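Local coordinates for protein transcriptional regulator (Saccharomonospora viridis, PDB 4KWA) that probably represses transcription as a DNA-binding regulator of the TetR family and binds choline in its C-terminal domain, at residues A75-L84 with T133-F143. Numbering follows the deposited sequence.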
# COMPACT_ATOMS: atom_id res chain seq x y z
N ALA A 75 17.14 6.77 25.11
CA ALA A 75 17.43 5.41 25.67
C ALA A 75 16.20 4.62 26.06
O ALA A 75 16.24 3.37 26.09
CB ALA A 75 18.40 5.49 26.86
N ASP A 76 15.10 5.30 26.40
CA ASP A 76 13.87 4.61 26.84
C ASP A 76 13.21 3.97 25.60
O ASP A 76 12.93 4.65 24.61
CB ASP A 76 12.91 5.56 27.55
CG ASP A 76 11.72 4.82 28.12
OD1 ASP A 76 11.78 4.46 29.31
OD2 ASP A 76 10.79 4.48 27.38
N ALA A 77 12.94 2.67 25.60
CA ALA A 77 12.41 2.08 24.39
C ALA A 77 10.97 2.55 24.05
O ALA A 77 10.62 2.60 22.91
CB ALA A 77 12.50 0.54 24.46
N ARG A 78 10.15 2.94 25.02
CA ARG A 78 8.81 3.43 24.64
C ARG A 78 8.98 4.71 23.85
O ARG A 78 8.33 4.89 22.78
CB ARG A 78 7.86 3.69 25.82
CG ARG A 78 6.54 4.35 25.37
CD ARG A 78 5.52 4.76 26.45
NE ARG A 78 4.67 5.79 25.86
CZ ARG A 78 5.09 7.03 25.62
NH1 ARG A 78 6.34 7.37 25.93
NH2 ARG A 78 4.30 7.92 25.02
N GLU A 79 9.81 5.61 24.36
CA GLU A 79 10.07 6.90 23.64
C GLU A 79 10.68 6.56 22.27
O GLU A 79 10.31 7.17 21.28
CB GLU A 79 10.99 7.86 24.40
CG GLU A 79 11.04 9.22 23.71
CD GLU A 79 9.69 9.98 23.67
OE1 GLU A 79 8.75 9.63 24.44
OE2 GLU A 79 9.57 10.93 22.86
N ARG A 80 11.63 5.62 22.21
CA ARG A 80 12.21 5.27 20.92
C ARG A 80 11.15 4.81 19.90
O ARG A 80 11.11 5.28 18.76
CB ARG A 80 13.30 4.19 21.05
CG ARG A 80 14.57 4.60 21.65
CD ARG A 80 15.58 3.46 21.68
NE ARG A 80 16.14 3.14 20.40
CZ ARG A 80 17.20 3.77 19.86
NH1 ARG A 80 17.69 4.88 20.41
NH2 ARG A 80 17.71 3.36 18.69
N LEU A 81 10.32 3.86 20.32
CA LEU A 81 9.22 3.31 19.46
C LEU A 81 8.27 4.44 19.03
O LEU A 81 7.91 4.57 17.85
CB LEU A 81 8.54 2.17 20.17
CG LEU A 81 7.65 1.34 19.28
CD1 LEU A 81 8.43 0.68 18.15
CD2 LEU A 81 6.85 0.31 20.08
N VAL A 82 7.90 5.30 19.96
CA VAL A 82 7.03 6.47 19.65
C VAL A 82 7.68 7.38 18.61
O VAL A 82 7.02 7.77 17.67
CB VAL A 82 6.62 7.28 20.91
CG1 VAL A 82 5.92 8.59 20.53
CG2 VAL A 82 5.71 6.44 21.81
N ARG A 83 8.97 7.65 18.73
CA ARG A 83 9.65 8.47 17.73
C ARG A 83 9.77 7.80 16.38
O ARG A 83 9.53 8.38 15.38
CB ARG A 83 11.03 8.83 18.19
CG ARG A 83 11.08 10.06 19.02
CD ARG A 83 12.35 10.09 19.81
NE ARG A 83 12.21 11.04 20.88
CZ ARG A 83 12.48 12.32 20.78
NH1 ARG A 83 12.29 13.08 21.82
NH2 ARG A 83 12.94 12.82 19.65
N LEU A 84 10.15 6.55 16.41
CA LEU A 84 10.22 5.74 15.21
C LEU A 84 8.95 5.76 14.42
O LEU A 84 9.01 5.83 13.22
CB LEU A 84 10.57 4.27 15.50
CG LEU A 84 12.02 3.98 15.68
CD1 LEU A 84 12.23 2.55 16.21
CD2 LEU A 84 12.77 4.22 14.33
N THR A 133 13.74 -2.82 18.76
CA THR A 133 13.19 -1.88 19.77
C THR A 133 12.23 -2.58 20.76
O THR A 133 12.22 -2.33 21.98
CB THR A 133 12.52 -0.76 19.03
OG1 THR A 133 13.54 -0.24 18.12
CG2 THR A 133 12.01 0.39 20.00
N ILE A 134 11.39 -3.44 20.21
CA ILE A 134 10.50 -4.25 21.01
C ILE A 134 11.26 -5.07 22.02
O ILE A 134 10.89 -5.00 23.21
CB ILE A 134 9.55 -5.08 20.11
CG1 ILE A 134 8.62 -4.10 19.40
CG2 ILE A 134 8.76 -6.07 20.93
CD1 ILE A 134 7.95 -4.69 18.17
N ARG A 135 12.31 -5.81 21.60
CA ARG A 135 13.08 -6.62 22.55
C ARG A 135 13.80 -5.75 23.59
O ARG A 135 13.98 -6.12 24.74
CB ARG A 135 14.08 -7.51 21.77
CG ARG A 135 13.37 -8.46 20.83
CD ARG A 135 14.37 -9.33 20.06
NE ARG A 135 13.83 -10.15 18.98
CZ ARG A 135 14.05 -9.87 17.69
NH1 ARG A 135 14.88 -8.83 17.32
NH2 ARG A 135 13.57 -10.66 16.78
N THR A 136 14.21 -4.54 23.24
CA THR A 136 14.79 -3.71 24.32
C THR A 136 13.72 -3.32 25.39
O THR A 136 14.02 -3.38 26.60
CB THR A 136 15.46 -2.44 23.74
OG1 THR A 136 16.42 -2.79 22.76
CG2 THR A 136 16.18 -1.62 24.77
N GLY A 137 12.57 -2.85 24.95
CA GLY A 137 11.48 -2.45 25.88
C GLY A 137 11.04 -3.65 26.71
O GLY A 137 10.59 -3.52 27.87
N GLN A 138 11.14 -4.86 26.12
CA GLN A 138 10.82 -6.06 26.84
C GLN A 138 11.83 -6.25 27.92
O GLN A 138 11.43 -6.50 29.07
CB GLN A 138 10.77 -7.28 25.91
CG GLN A 138 9.49 -7.28 25.09
CD GLN A 138 9.44 -8.37 24.00
OE1 GLN A 138 10.46 -8.87 23.52
NE2 GLN A 138 8.27 -8.64 23.57
N LYS A 139 13.12 -6.13 27.60
CA LYS A 139 14.19 -6.28 28.64
C LYS A 139 14.09 -5.20 29.75
O LYS A 139 14.35 -5.46 30.95
CB LYS A 139 15.57 -6.27 28.01
CG LYS A 139 16.70 -6.68 28.97
CD LYS A 139 18.08 -6.87 28.33
CE LYS A 139 18.74 -5.63 27.70
NZ LYS A 139 18.27 -5.20 26.33
N GLN A 140 13.79 -3.97 29.34
CA GLN A 140 13.60 -2.84 30.25
C GLN A 140 12.32 -3.00 31.14
O GLN A 140 12.11 -2.22 32.08
CB GLN A 140 13.50 -1.52 29.43
CG GLN A 140 14.82 -1.11 28.76
CD GLN A 140 14.73 0.23 28.03
OE1 GLN A 140 13.67 0.79 27.89
NE2 GLN A 140 15.86 0.76 27.62
N GLY A 141 11.44 -3.93 30.78
CA GLY A 141 10.18 -4.22 31.48
C GLY A 141 9.06 -3.26 31.16
O GLY A 141 8.05 -3.19 31.88
N VAL A 142 9.17 -2.51 30.07
CA VAL A 142 8.09 -1.59 29.75
C VAL A 142 7.14 -2.10 28.69
O VAL A 142 6.01 -1.58 28.56
CB VAL A 142 8.63 -0.18 29.42
CG1 VAL A 142 7.53 0.74 28.97
CG2 VAL A 142 9.33 0.43 30.64
N PHE A 143 7.58 -3.15 27.99
CA PHE A 143 6.81 -3.80 26.96
C PHE A 143 6.49 -5.24 27.38
O PHE A 143 7.33 -5.91 27.96
CB PHE A 143 7.50 -3.88 25.56
CG PHE A 143 7.77 -2.58 24.88
CD1 PHE A 143 7.06 -1.43 25.14
CD2 PHE A 143 8.67 -2.54 23.88
CE1 PHE A 143 7.37 -0.24 24.45
CE2 PHE A 143 8.99 -1.37 23.24
CZ PHE A 143 8.32 -0.20 23.51
O HOH W 1 15.81 0.81 18.76
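Gln140 grips the start of helix 77-86 with both ends of its side-chain amide. Its CB points at that helix, CG stands anti to the carbonyl carbon (chi1 -70°), and the chain runs extended to CD, which presents two polar atoms to the backbone there. OE1 accepts from Ala77 N at 3.1 Å in a nearly straight bond; NE2 donates to Ala75 O at 3.0 Å, and that oxygen lies in the amide plane. Two bonds, to residues just before and at the start of the helix, fix the rotation of the amide. Asp76, between them, is the N-cap: its OD2 accepts from Arg78 N, and more weakly from Glu79 N.

Next to this, Ala77 CB presses on the backbone of Gly137, 3.4 Å from Gly137 N, where the segments 77-84 and 133-139 run roughly antiparallel (156°), their axes 9.1 Å apart at closest. Both belong to the all-helical ligand-binding domain of a TetR-type regulator, and the contact lies at the end of helix 113-139. Gly141 closes that helix in a Schellman motif, and the chain then turns to bring Phe143 back against helix 77-86. Its CZ lies 3.8 Å from Leu81 CD2 and also meets Ala77 O, while CE1 reaches Arg78 CA; Ile190 of helix 175-190 touches the ring too.

One turn earlier in helix 113-139, Thr133 is a knob among Ala77, Arg80, Leu81 and Leu84. Its CG2 rests 3.9 Å from Leu81 CB, and OG1, bonded to Thr129 O, accepts from a water that Arg80 NE holds at 2.9 Å; Arg80 NH1 bonds to Ile74 O.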